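Local coordinates for type II toxin-antitoxin system RelE/ParE family toxin (Pyrococcus horikoshii, PDB 1WMI), which probably acts as a RelE-family toxin of a type II toxin-antitoxin system, an endoribonuclease-like inhibitor of translation held in check by a partner antitoxin, at residues A[1-5]-A[33-37]; A[36-40]-A[68-72]; A[42-46]-A[58-62]; A[62-68]-A[80-86]. All coordinates share one frame; numbering follows the deposited sequence.

Contact 1 (A[1-5]-A[33-37]); sequences MTYRV and LEYEP
The start of strand 4-8, outermost of the sheet within this chain, is tied to the turn leaving helix 20-33, where Tyr3 and Val5 meet Glu34 and Pro37. The direct hydrogen bond runs from Tyr3 N to Glu34 O (2.8 Å, 155° at the hydrogen), the donor tilted 17° from the carbonyl plane. Tyr3 CG lies anti to the carbonyl carbon (chi1 -64°), which carries the phenol ring across the turn to Pro37. There Tyr3 CE2 comes within 3.4 Å of Pro37 CD, and Pro37 CB sits over one ring face near its rim, while Tyr35 O lies in plane at the ring's edge. Val5 uses one branch: its CG2 meets Glu34 CG at 3.4 Å and Leu33 CB at 4.1 Å. The extended Glu34 chain carries its carboxylate to a water, which donates a hydrogen bond to Glu34 OE1 (3.1 Å) and accepts one from Val5 N (2.8 Å). Farther toward the N-terminus, Tyr35 CD1 approaches Thr2 OG1 at 3.6 Å. Thr2 OG1, Tyr3 OH and the Val5 backbone are hydrogen-bonded to another protein, probably the antitoxin. Behind the contact, Leu33 and Pro37 pack on Ile77 of strand 76-83, whose backbone pairs with Arg4.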
loop_
_atom_site.group_PDB
_atom_site.type_symbol
_atom_site.label_atom_id
_atom_site.label_comp_id
_atom_site.label_asym_id
_atom_site.label_seq_id
_atom_site.Cartn_x
_atom_site.Cartn_y
_atom_site.Cartn_z
ATOM N N MET A 1 -18.387 -6.853 -17.048
ATOM C CA MET A 1 -19.142 -7.735 -16.115
ATOM C C MET A 1 -18.254 -8.851 -15.591
ATOM O O MET A 1 -18.653 -9.571 -14.676
ATOM C CB MET A 1 -20.338 -8.377 -16.824
ATOM C CG MET A 1 -19.953 -9.423 -17.872
ATOM S SD MET A 1 -21.303 -10.549 -18.312
ATOM C CE MET A 1 -21.987 -9.754 -19.770
ATOM N N THR A 2 -17.067 -8.996 -16.182
ATOM C CA THR A 2 -16.109 -10.043 -15.806
ATOM C C THR A 2 -16.377 -10.700 -14.448
ATOM O O THR A 2 -16.565 -11.909 -14.369
ATOM C CB THR A 2 -14.652 -9.513 -15.783
ATOM O OG1 THR A 2 -14.393 -8.733 -16.956
ATOM C CG2 THR A 2 -13.670 -10.676 -15.750
ATOM N N TYR A 3 -16.388 -9.900 -13.386
ATOM C CA TYR A 3 -16.614 -10.411 -12.034
ATOM C C TYR A 3 -17.916 -9.896 -11.429
ATOM O O TYR A 3 -18.304 -8.755 -11.646
ATOM C CB TYR A 3 -15.458 -10.001 -11.112
ATOM C CG TYR A 3 -14.111 -10.585 -11.476
ATOM C CD1 TYR A 3 -13.685 -11.802 -10.943
ATOM C CD2 TYR A 3 -13.280 -9.937 -12.379
ATOM C CE1 TYR A 3 -12.456 -12.356 -11.302
ATOM C CE2 TYR A 3 -12.059 -10.477 -12.745
ATOM C CZ TYR A 3 -11.654 -11.687 -12.206
ATOM O OH TYR A 3 -10.443 -12.204 -12.581
ATOM N N ARG A 4 -18.581 -10.741 -10.656
ATOM C CA ARG A 4 -19.816 -10.346 -10.002
ATOM C C ARG A 4 -19.410 -9.806 -8.628
ATOM O O ARG A 4 -18.699 -10.482 -7.873
ATOM C CB ARG A 4 -20.739 -11.555 -9.864
ATOM C CG ARG A 4 -22.208 -11.211 -9.708
ATOM C CD ARG A 4 -23.076 -12.375 -10.192
ATOM N NE ARG A 4 -24.507 -12.065 -10.208
ATOM C CZ ARG A 4 -25.286 -12.053 -9.131
ATOM N NH1 ARG A 4 -26.577 -11.758 -9.250
ATOM N NH2 ARG A 4 -24.780 -12.344 -7.939
ATOM N N VAL A 5 -19.834 -8.580 -8.321
ATOM C CA VAL A 5 -19.497 -7.953 -7.051
ATOM C C VAL A 5 -20.666 -7.952 -6.079
ATOM O O VAL A 5 -21.779 -7.535 -6.422
ATOM C CB VAL A 5 -19.037 -6.484 -7.250
ATOM C CG1 VAL A 5 -18.621 -5.880 -5.921
ATOM C CG2 VAL A 5 -17.882 -6.430 -8.233
ATOM N N LEU A 33 -13.742 -2.956 -10.039
ATOM C CA LEU A 33 -13.611 -4.310 -9.502
ATOM C C LEU A 33 -14.189 -5.381 -10.444
ATOM O O LEU A 33 -13.668 -6.502 -10.529
ATOM C CB LEU A 33 -14.313 -4.370 -8.140
ATOM C CG LEU A 33 -13.472 -4.575 -6.874
ATOM C CD1 LEU A 33 -12.157 -3.811 -6.957
ATOM C CD2 LEU A 33 -14.298 -4.142 -5.676
ATOM N N GLU A 34 -15.261 -5.033 -11.152
ATOM C CA GLU A 34 -15.893 -5.972 -12.071
ATOM C C GLU A 34 -15.001 -6.348 -13.254
ATOM O O GLU A 34 -15.202 -7.386 -13.877
ATOM C CB GLU A 34 -17.229 -5.409 -12.564
ATOM C CG GLU A 34 -18.268 -5.348 -11.451
ATOM C CD GLU A 34 -19.529 -4.608 -11.849
ATOM O OE1 GLU A 34 -20.438 -4.493 -11.001
ATOM O OE2 GLU A 34 -19.617 -4.140 -12.999
ATOM N N TYR A 35 -14.018 -5.509 -13.560
ATOM C CA TYR A 35 -13.090 -5.804 -14.644
ATOM C C TYR A 35 -11.737 -6.245 -14.108
ATOM O O TYR A 35 -11.130 -7.185 -14.621
ATOM C CB TYR A 35 -12.884 -4.574 -15.529
ATOM C CG TYR A 35 -14.060 -4.236 -16.402
ATOM C CD1 TYR A 35 -14.531 -5.137 -17.348
ATOM C CD2 TYR A 35 -14.680 -2.994 -16.308
ATOM C CE1 TYR A 35 -15.593 -4.805 -18.192
ATOM C CE2 TYR A 35 -15.737 -2.652 -17.139
ATOM C CZ TYR A 35 -16.188 -3.560 -18.081
ATOM O OH TYR A 35 -17.229 -3.212 -18.912
ATOM N N GLU A 36 -11.275 -5.546 -13.075
ATOM C CA GLU A 36 -9.980 -5.798 -12.459
ATOM C C GLU A 36 -10.162 -6.094 -10.973
ATOM O O GLU A 36 -10.474 -5.204 -10.194
ATOM C CB GLU A 36 -9.099 -4.558 -12.638
ATOM C CG GLU A 36 -7.653 -4.752 -12.234
ATOM C CD GLU A 36 -6.874 -5.527 -13.278
ATOM O OE1 GLU A 36 -5.805 -6.082 -12.942
ATOM O OE2 GLU A 36 -7.333 -5.570 -14.447
ATOM N N PRO A 37 -9.974 -7.354 -10.562
ATOM C CA PRO A 37 -10.125 -7.756 -9.157
ATOM C C PRO A 37 -9.116 -7.131 -8.183
ATOM O O PRO A 37 -9.421 -6.923 -7.006
ATOM C CB PRO A 37 -10.007 -9.274 -9.230
ATOM C CG PRO A 37 -9.055 -9.467 -10.371
ATOM C CD PRO A 37 -9.615 -8.510 -11.397
HETATM O O HOH W 1 -21.622 -7.167 -10.010
#

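Contact 2 (A[36-40]-A[68-72]); sequences EPVPR and YSVNW
Pro37 and Tyr68 join the loop between helices 20-33 and 40-43 to the central strand 65-71 of the sheet. The polar link is one hydrogen bond from Tyr68 OH to Pro37 O (2.6 Å). The phenol oxygen lies in the carbonyl plane at a C=O...O angle of 152°, and the acceptor sits near the plane of the Tyr68 ring, at its edge. Tyr68 CG stands between its backbone N and carbonyl carbon (chi1 65°), a crowded position that sends the ring up to the loop; Tyr57 of strand 54-60 meets that ring. Packing does the rest. Trp72 brings the far end of its six-membered ring to Pro37 CG, which lies 3.5 Å from both CH2 and CZ3, the two side chains crossing at about a right angle. Val38 CG2 adds a looser touch on Trp72 CH2 at 4.4 Å, and a basic side chain of another protein makes a cation-pi contact with the indole. Pro39, the centre of an inverse gamma turn, has its CD 3.8 Å from Tyr68 OH. Val70 CG1 lies between Pro37 and Trp72, 4.1 Å from Pro37 CB and 3.5 Å above the centre of the indole of Trp72.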
loop_
_atom_site.group_PDB
_atom_site.type_symbol
_atom_site.label_atom_id
_atom_site.label_comp_id
_atom_site.label_asym_id
_atom_site.label_seq_id
_atom_site.Cartn_x
_atom_site.Cartn_y
_atom_site.Cartn_z
ATOM N N GLU A 36 -11.275 -5.546 -13.075
ATOM C CA GLU A 36 -9.980 -5.798 -12.459
ATOM C C GLU A 36 -10.162 -6.094 -10.973
ATOM O O GLU A 36 -10.474 -5.204 -10.194
ATOM C CB GLU A 36 -9.099 -4.558 -12.638
ATOM C CG GLU A 36 -7.653 -4.752 -12.234
ATOM C CD GLU A 36 -6.874 -5.527 -13.278
ATOM O OE1 GLU A 36 -5.805 -6.082 -12.942
ATOM O OE2 GLU A 36 -7.333 -5.570 -14.447
ATOM N N PRO A 37 -9.974 -7.354 -10.562
ATOM C CA PRO A 37 -10.125 -7.756 -9.157
ATOM C C PRO A 37 -9.116 -7.131 -8.183
ATOM O O PRO A 37 -9.421 -6.923 -7.006
ATOM C CB PRO A 37 -10.007 -9.274 -9.230
ATOM C CG PRO A 37 -9.055 -9.467 -10.371
ATOM C CD PRO A 37 -9.615 -8.510 -11.397
ATOM N N VAL A 38 -7.915 -6.843 -8.672
ATOM C CA VAL A 38 -6.891 -6.230 -7.836
ATOM C C VAL A 38 -6.307 -4.989 -8.507
ATOM O O VAL A 38 -5.240 -5.041 -9.114
ATOM C CB VAL A 38 -5.734 -7.219 -7.516
ATOM C CG1 VAL A 38 -4.792 -6.591 -6.484
ATOM C CG2 VAL A 38 -6.293 -8.538 -6.988
ATOM N N PRO A 39 -7.028 -3.859 -8.436
ATOM C CA PRO A 39 -6.564 -2.604 -9.036
ATOM C C PRO A 39 -5.516 -2.002 -8.101
ATOM O O PRO A 39 -5.745 -0.972 -7.477
ATOM C CB PRO A 39 -7.840 -1.773 -9.099
ATOM C CG PRO A 39 -8.559 -2.210 -7.856
ATOM C CD PRO A 39 -8.390 -3.706 -7.892
ATOM N N ARG A 40 -4.372 -2.674 -8.011
ATOM C CA ARG A 40 -3.287 -2.272 -7.126
ATOM C C ARG A 40 -2.892 -0.808 -7.118
ATOM O O ARG A 40 -2.866 -0.180 -6.062
ATOM C CB ARG A 40 -2.043 -3.121 -7.405
ATOM C CG ARG A 40 -0.813 -2.681 -6.625
ATOM C CD ARG A 40 -0.290 -3.795 -5.726
ATOM N NE ARG A 40 1.068 -3.519 -5.259
ATOM C CZ ARG A 40 1.717 -4.231 -4.340
ATOM N NH1 ARG A 40 2.951 -3.889 -3.995
ATOM N NH2 ARG A 40 1.136 -5.275 -3.761
ATOM N N TYR A 68 -12.024 -6.932 1.047
ATOM C CA TYR A 68 -12.858 -7.790 0.221
ATOM C C TYR A 68 -12.177 -9.089 -0.153
ATOM O O TYR A 68 -10.968 -9.239 0.013
ATOM C CB TYR A 68 -13.268 -7.041 -1.053
ATOM C CG TYR A 68 -12.131 -6.699 -2.000
ATOM C CD1 TYR A 68 -11.816 -7.527 -3.070
ATOM C CD2 TYR A 68 -11.405 -5.517 -1.847
ATOM C CE1 TYR A 68 -10.810 -7.190 -3.975
ATOM C CE2 TYR A 68 -10.399 -5.169 -2.744
ATOM C CZ TYR A 68 -10.109 -6.011 -3.809
ATOM O OH TYR A 68 -9.130 -5.665 -4.711
ATOM N N SER A 69 -12.964 -10.031 -0.655
ATOM C CA SER A 69 -12.428 -11.314 -1.068
ATOM C C SER A 69 -12.635 -11.528 -2.555
ATOM O O SER A 69 -13.547 -10.963 -3.157
ATOM C CB SER A 69 -13.101 -12.440 -0.294
ATOM O OG SER A 69 -14.503 -12.389 -0.456
ATOM N N VAL A 70 -11.773 -12.344 -3.147
ATOM C CA VAL A 70 -11.870 -12.655 -4.562
ATOM C C VAL A 70 -11.892 -14.163 -4.698
ATOM O O VAL A 70 -10.958 -14.853 -4.282
ATOM C CB VAL A 70 -10.667 -12.094 -5.373
ATOM C CG1 VAL A 70 -10.779 -12.515 -6.844
ATOM C CG2 VAL A 70 -10.628 -10.587 -5.270
ATOM N N ASN A 71 -12.985 -14.669 -5.253
ATOM C CA ASN A 71 -13.155 -16.093 -5.480
ATOM C C ASN A 71 -12.900 -16.224 -6.968
ATOM O O ASN A 71 -13.778 -15.940 -7.785
ATOM C CB ASN A 71 -14.585 -16.511 -5.154
ATOM C CG ASN A 71 -14.758 -18.012 -5.095
ATOM O OD1 ASN A 71 -13.851 -18.765 -5.434
ATOM N ND2 ASN A 71 -15.934 -18.454 -4.668
ATOM N N TRP A 72 -11.686 -16.634 -7.318
ATOM C CA TRP A 72 -11.306 -16.768 -8.712
ATOM C C TRP A 72 -12.084 -17.822 -9.474
ATOM O O TRP A 72 -12.382 -17.635 -10.648
ATOM C CB TRP A 72 -9.810 -17.054 -8.820
ATOM C CG TRP A 72 -8.972 -16.012 -8.144
ATOM C CD1 TRP A 72 -8.485 -16.057 -6.872
ATOM C CD2 TRP A 72 -8.544 -14.759 -8.696
ATOM N NE1 TRP A 72 -7.774 -14.914 -6.595
ATOM C CE2 TRP A 72 -7.793 -14.099 -7.696
ATOM C CE3 TRP A 72 -8.719 -14.129 -9.935
ATOM C CZ2 TRP A 72 -7.215 -12.835 -7.897
ATOM C CZ3 TRP A 72 -8.148 -12.875 -10.137
ATOM C CH2 TRP A 72 -7.402 -12.240 -9.121
#

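Contact 3 (A[42-46]-A[58-62]); sequences KFDVI and RARLG
Arg60 N gives a nearly straight hydrogen bond to Phe43 O (2.9 Å, 173° at the hydrogen). Ile46 and Arg58 follow as an antiparallel hydrogen-bonded pair, Ile46 N to Arg58 O at 3.1 Å and Arg58 N to Ile46 O at 3.0 Å, so strand 46-49 starts directly against strand 54-60. Between these bonds Asp44 leaves helix 40-43 with positive phi (42°), and Val45 CA makes a CA-H...O contact to Arg58 O. The Arg58 chain, bent at chi2 and chi3, folds back over Ile46 and aims NH1 at Asp44 O, a bond modelled so short that its exact length is doubtful. Ile46 CD1 lies over the centre of one guanidinium face, 3.7 Å above the plane; over the opposite face, toward the rim, is NE of Arg60, whose NH2 is hydrogen-bonded to Arg85 O. Away from the guanidinium groups, Val45 CG1 touches Ala59 CB at 3.6 Å and Phe43 CD1 meets Leu61 CD1 at 4.1 Å, with Arg60 O in plane at the edge of the Phe43 ring. The second subunit's Arg58 and Arg60 salt-bridge to Asp44, and an acidic side chain of another protein to Arg58 NH2. Such carboxylates probably offset the charge of the clustered arginines.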
loop_
_atom_site.group_PDB
_atom_site.type_symbol
_atom_site.label_atom_id
_atom_site.label_comp_id
_atom_site.label_asym_id
_atom_site.label_seq_id
_atom_site.Cartn_x
_atom_site.Cartn_y
_atom_site.Cartn_z
ATOM N N LYS A 42 -4.354 2.090 -8.581
ATOM C CA LYS A 42 -5.382 3.080 -8.299
ATOM C C LYS A 42 -5.944 3.053 -6.888
ATOM O O LYS A 42 -6.396 4.080 -6.387
ATOM C CB LYS A 42 -6.523 2.947 -9.311
ATOM C CG LYS A 42 -7.507 4.112 -9.310
ATOM C CD LYS A 42 -8.134 4.279 -10.685
ATOM C CE LYS A 42 -7.077 4.606 -11.739
ATOM N NZ LYS A 42 -7.632 4.483 -13.109
ATOM N N PHE A 43 -5.914 1.895 -6.239
ATOM C CA PHE A 43 -6.460 1.804 -4.896
ATOM C C PHE A 43 -5.512 1.290 -3.822
ATOM O O PHE A 43 -5.958 0.806 -2.779
ATOM C CB PHE A 43 -7.733 0.963 -4.930
ATOM C CG PHE A 43 -8.856 1.611 -5.678
ATOM C CD1 PHE A 43 -9.535 2.692 -5.126
ATOM C CD2 PHE A 43 -9.219 1.167 -6.945
ATOM C CE1 PHE A 43 -10.560 3.325 -5.820
ATOM C CE2 PHE A 43 -10.243 1.793 -7.649
ATOM C CZ PHE A 43 -10.916 2.876 -7.082
ATOM N N ASP A 44 -4.211 1.379 -4.085
ATOM C CA ASP A 44 -3.180 0.972 -3.125
ATOM C C ASP A 44 -3.546 -0.332 -2.428
ATOM O O ASP A 44 -3.327 -0.493 -1.229
ATOM C CB ASP A 44 -3.013 2.086 -2.084
ATOM C CG ASP A 44 -1.622 2.125 -1.476
ATOM O OD1 ASP A 44 -0.804 1.219 -1.765
ATOM O OD2 ASP A 44 -1.347 3.070 -0.701
ATOM N N VAL A 45 -4.097 -1.271 -3.185
ATOM C CA VAL A 45 -4.521 -2.541 -2.621
ATOM C C VAL A 45 -3.386 -3.499 -2.261
ATOM O O VAL A 45 -2.366 -3.561 -2.951
ATOM C CB VAL A 45 -5.489 -3.267 -3.590
ATOM C CG1 VAL A 45 -6.616 -2.328 -4.012
ATOM C CG2 VAL A 45 -4.739 -3.744 -4.802
ATOM N N ILE A 46 -3.581 -4.248 -1.173
ATOM C CA ILE A 46 -2.606 -5.239 -0.724
ATOM C C ILE A 46 -3.299 -6.575 -0.456
ATOM O O ILE A 46 -4.445 -6.608 -0.004
ATOM C CB ILE A 46 -1.907 -4.809 0.575
ATOM C CG1 ILE A 46 -2.944 -4.624 1.686
ATOM C CG2 ILE A 46 -1.111 -3.537 0.342
ATOM C CD1 ILE A 46 -2.338 -4.356 3.047
ATOM N N ARG A 58 -7.148 -5.579 0.846
ATOM C CA ARG A 58 -7.489 -4.329 1.508
ATOM C C ARG A 58 -7.269 -3.218 0.501
ATOM O O ARG A 58 -6.162 -3.048 -0.015
ATOM C CB ARG A 58 -6.605 -4.047 2.724
ATOM C CG ARG A 58 -6.982 -2.724 3.399
ATOM C CD ARG A 58 -5.777 -1.827 3.634
ATOM N NE ARG A 58 -5.038 -1.544 2.408
ATOM C CZ ARG A 58 -3.833 -0.987 2.384
ATOM N NH1 ARG A 58 -3.225 -0.759 1.228
ATOM N NH2 ARG A 58 -3.233 -0.661 3.517
ATOM N N ALA A 59 -8.327 -2.468 0.219
ATOM C CA ALA A 59 -8.240 -1.363 -0.718
ATOM C C ALA A 59 -8.389 -0.066 0.051
ATOM O O ALA A 59 -9.119 0.005 1.042
ATOM C CB ALA A 59 -9.328 -1.471 -1.769
ATOM N N ARG A 60 -7.682 0.957 -0.410
ATOM C CA ARG A 60 -7.737 2.261 0.223
ATOM C C ARG A 60 -8.495 3.222 -0.700
ATOM O O ARG A 60 -8.108 3.444 -1.855
ATOM C CB ARG A 60 -6.310 2.757 0.508
ATOM C CG ARG A 60 -6.235 4.002 1.380
ATOM C CD ARG A 60 -4.799 4.339 1.760
ATOM N NE ARG A 60 -4.236 3.389 2.719
ATOM C CZ ARG A 60 -4.660 3.241 3.972
ATOM N NH1 ARG A 60 -4.081 2.352 4.770
ATOM N NH2 ARG A 60 -5.662 3.983 4.436
ATOM N N LEU A 61 -9.599 3.768 -0.199
ATOM C CA LEU A 61 -10.388 4.699 -0.989
ATOM C C LEU A 61 -10.186 6.135 -0.521
ATOM O O LEU A 61 -10.887 7.045 -0.956
ATOM C CB LEU A 61 -11.871 4.321 -0.928
ATOM C CG LEU A 61 -12.337 3.240 -1.916
ATOM C CD1 LEU A 61 -11.619 1.923 -1.655
ATOM C CD2 LEU A 61 -13.835 3.062 -1.791
ATOM N N GLY A 62 -9.212 6.336 0.359
ATOM C CA GLY A 62 -8.944 7.670 0.870
ATOM C C GLY A 62 -9.225 7.770 2.358
ATOM O O GLY A 62 -8.428 7.312 3.180
#

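Contact 4 (A[62-68]-A[80-86]); sequences GDYRVIY and LKLKPRG
Arg65 and Lys83 belong to the antiparallel hairpin of strands 65-71 and 76-83, in the middle of the mixed sheet. They form a hydrogen-bonded pair, and Ile67 with Lys81 forms the next. At the far end Leu80 and Lys81 both face Ile67, a classic beta bulge in which Ile67 O accepts from Leu80 N (2.8 Å) and Lys81 N (3.2 Å). On one face, Val66 CG1 presses against Leu82 CD2 at 3.4 Å, a tight fit between side chains lying side by side. On the other, Ile67 CD1 meets Lys83 CD at 3.7 Å. The Arg65 chain bends at chi3 (-69°) and turns its guanidinium to the carbonyl of Pro84: NE bonds to Pro84 O at 2.8 Å, 164° at the hydrogen, with the acceptor in the guanidinium plane and a weak second bond from NH1. Lys83 CB lies over one face of the group, 3.7 Å from NH1. Acidic side chains of another protein bridge to Arg65 NH1 and NH2 and to Lys83 NZ, which probably neutralises much of this basic patch. On the sheet face of Val66 and Leu82, Val66 packs on Phe29 of helix 20-33, and Tyr64 nearby touches Phe26; strand 54-60 runs alongside strand 65-71.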
loop_
_atom_site.group_PDB
_atom_site.type_symbol
_atom_site.label_atom_id
_atom_site.label_comp_id
_atom_site.label_asym_id
_atom_site.label_seq_id
_atom_site.Cartn_x
_atom_site.Cartn_y
_atom_site.Cartn_z
ATOM N N GLY A 62 -9.212 6.336 0.359
ATOM C CA GLY A 62 -8.944 7.670 0.870
ATOM C C GLY A 62 -9.225 7.770 2.358
ATOM O O GLY A 62 -8.428 7.312 3.180
ATOM N N ASP A 63 -10.367 8.353 2.705
ATOM C CA ASP A 63 -10.747 8.519 4.103
ATOM C C ASP A 63 -11.059 7.207 4.813
ATOM O O ASP A 63 -11.233 7.180 6.034
ATOM C CB ASP A 63 -11.949 9.460 4.223
ATOM C CG ASP A 63 -11.662 10.844 3.671
ATOM O OD1 ASP A 63 -12.576 11.694 3.665
ATOM O OD2 ASP A 63 -10.524 11.088 3.237
ATOM N N TYR A 64 -11.126 6.118 4.057
ATOM C CA TYR A 64 -11.418 4.824 4.653
ATOM C C TYR A 64 -10.843 3.679 3.830
ATOM O O TYR A 64 -10.344 3.886 2.727
ATOM C CB TYR A 64 -12.931 4.653 4.830
ATOM C CG TYR A 64 -13.714 4.620 3.538
ATOM C CD1 TYR A 64 -14.094 3.407 2.959
ATOM C CD2 TYR A 64 -14.072 5.805 2.887
ATOM C CE1 TYR A 64 -14.815 3.372 1.757
ATOM C CE2 TYR A 64 -14.788 5.781 1.687
ATOM C CZ TYR A 64 -15.155 4.563 1.129
ATOM O OH TYR A 64 -15.847 4.541 -0.065
ATOM N N ARG A 65 -10.908 2.478 4.388
ATOM C CA ARG A 65 -10.396 1.283 3.727
ATOM C C ARG A 65 -11.481 0.219 3.584
ATOM O O ARG A 65 -12.360 0.094 4.444
ATOM C CB ARG A 65 -9.231 0.704 4.530
ATOM C CG ARG A 65 -7.994 1.592 4.582
ATOM C CD ARG A 65 -7.011 1.083 5.621
ATOM N NE ARG A 65 -7.535 1.261 6.971
ATOM C CZ ARG A 65 -7.129 0.572 8.032
ATOM N NH1 ARG A 65 -7.668 0.810 9.222
ATOM N NH2 ARG A 65 -6.198 -0.364 7.903
ATOM N N VAL A 66 -11.427 -0.539 2.494
ATOM C CA VAL A 66 -12.401 -1.596 2.286
ATOM C C VAL A 66 -11.670 -2.922 2.145
ATOM O O VAL A 66 -10.658 -3.010 1.441
ATOM C CB VAL A 66 -13.266 -1.352 1.013
ATOM C CG1 VAL A 66 -13.905 0.027 1.059
ATOM C CG2 VAL A 66 -12.420 -1.494 -0.226
ATOM N N ILE A 67 -12.167 -3.943 2.838
ATOM C CA ILE A 67 -11.588 -5.279 2.768
ATOM C C ILE A 67 -12.553 -6.179 2.003
ATOM O O ILE A 67 -13.754 -6.192 2.272
ATOM C CB ILE A 67 -11.335 -5.870 4.170
ATOM C CG1 ILE A 67 -10.365 -4.975 4.940
ATOM C CG2 ILE A 67 -10.737 -7.263 4.045
ATOM C CD1 ILE A 67 -9.878 -5.580 6.260
ATOM N N TYR A 68 -12.024 -6.932 1.047
ATOM C CA TYR A 68 -12.858 -7.790 0.221
ATOM C C TYR A 68 -12.177 -9.089 -0.153
ATOM O O TYR A 68 -10.968 -9.239 0.013
ATOM C CB TYR A 68 -13.268 -7.041 -1.053
ATOM C CG TYR A 68 -12.131 -6.699 -2.000
ATOM C CD1 TYR A 68 -11.816 -7.527 -3.070
ATOM C CD2 TYR A 68 -11.405 -5.517 -1.847
ATOM C CE1 TYR A 68 -10.810 -7.190 -3.975
ATOM C CE2 TYR A 68 -10.399 -5.169 -2.744
ATOM C CZ TYR A 68 -10.109 -6.011 -3.809
ATOM O OH TYR A 68 -9.130 -5.665 -4.711
ATOM N N LEU A 80 -16.291 -7.312 2.129
ATOM C CA LEU A 80 -16.498 -7.782 3.491
ATOM C C LEU A 80 -16.767 -6.695 4.529
ATOM O O LEU A 80 -17.758 -6.772 5.255
ATOM C CB LEU A 80 -15.313 -8.645 3.933
ATOM C CG LEU A 80 -15.194 -10.016 3.250
ATOM C CD1 LEU A 80 -16.563 -10.693 3.188
ATOM C CD2 LEU A 80 -14.658 -9.848 1.858
ATOM N N LYS A 81 -15.896 -5.692 4.620
ATOM C CA LYS A 81 -16.107 -4.627 5.597
ATOM C C LYS A 81 -15.313 -3.356 5.327
ATOM O O LYS A 81 -14.450 -3.317 4.450
ATOM C CB LYS A 81 -15.776 -5.123 7.008
ATOM C CG LYS A 81 -14.295 -5.338 7.250
ATOM C CD LYS A 81 -14.001 -5.585 8.715
ATOM C CE LYS A 81 -14.342 -4.375 9.569
ATOM N NZ LYS A 81 -13.959 -4.610 10.997
ATOM N N LEU A 82 -15.628 -2.315 6.096
ATOM C CA LEU A 82 -14.970 -1.020 5.970
ATOM C C LEU A 82 -14.147 -0.760 7.214
ATOM O O LEU A 82 -14.413 -1.335 8.269
ATOM C CB LEU A 82 -16.004 0.093 5.829
ATOM C CG LEU A 82 -17.070 -0.076 4.750
ATOM C CD1 LEU A 82 -17.972 1.150 4.734
ATOM C CD2 LEU A 82 -16.400 -0.273 3.398
ATOM N N LYS A 83 -13.150 0.109 7.080
ATOM C CA LYS A 83 -12.281 0.482 8.189
ATOM C C LYS A 83 -11.863 1.953 8.080
ATOM O O LYS A 83 -11.859 2.533 6.988
ATOM C CB LYS A 83 -11.042 -0.418 8.225
ATOM C CG LYS A 83 -11.344 -1.870 8.581
ATOM C CD LYS A 83 -10.073 -2.708 8.578
ATOM C CE LYS A 83 -9.386 -2.750 9.942
ATOM N NZ LYS A 83 -10.027 -3.739 10.853
ATOM N N PRO A 84 -11.514 2.576 9.221
ATOM C CA PRO A 84 -11.093 3.980 9.270
ATOM C C PRO A 84 -9.873 4.240 8.396
ATOM O O PRO A 84 -9.321 3.319 7.803
ATOM C CB PRO A 84 -10.783 4.196 10.751
ATOM C CG PRO A 84 -11.699 3.253 11.428
ATOM C CD PRO A 84 -11.570 2.010 10.579
ATOM N N ARG A 85 -9.464 5.503 8.332
ATOM C CA ARG A 85 -8.304 5.935 7.554
ATOM C C ARG A 85 -7.147 5.000 7.876
ATOM O O ARG A 85 -6.331 4.647 7.011
ATOM C CB ARG A 85 -7.894 7.346 7.981
ATOM C CG ARG A 85 -7.410 8.246 6.864
ATOM C CD ARG A 85 -8.591 8.867 6.155
ATOM N NE ARG A 85 -8.769 10.289 6.453
ATOM C CZ ARG A 85 -8.697 11.250 5.538
ATOM N NH1 ARG A 85 -8.448 10.941 4.274
ATOM N NH2 ARG A 85 -8.878 12.518 5.883
ATOM N N GLY A 86 -7.124 4.605 9.146
ATOM C CA GLY A 86 -6.085 3.764 9.706
ATOM C C GLY A 86 -5.567 4.756 10.714
ATOM O O GLY A 86 -4.837 5.689 10.352
#

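All four contacts reach the same five-stranded sheet. Contacts 1 and 2 share Glu36 and Pro37 and have centres about 8 Å apart; Tyr3 OH touches Trp72 CZ3 at 3.4 Å where they join. Contact 3 is nested in the chain loop closed by contact 2, and Val45 packs against Val38 there. Contacts 2 and 4 share Tyr68 in the middle of strand 65-71 and lie on opposite sides of the chain's centre. Contacts 3 and 4, centres about 9 Å apart, are joined by Ala59 N to Val66 O (2.7 Å), and both touch the second subunit. Contacts 1 and 4 have centres about 19 Å apart but are joined through Pro37 O and Tyr68 OH; chains of another protein, probably the antitoxin, reach all four.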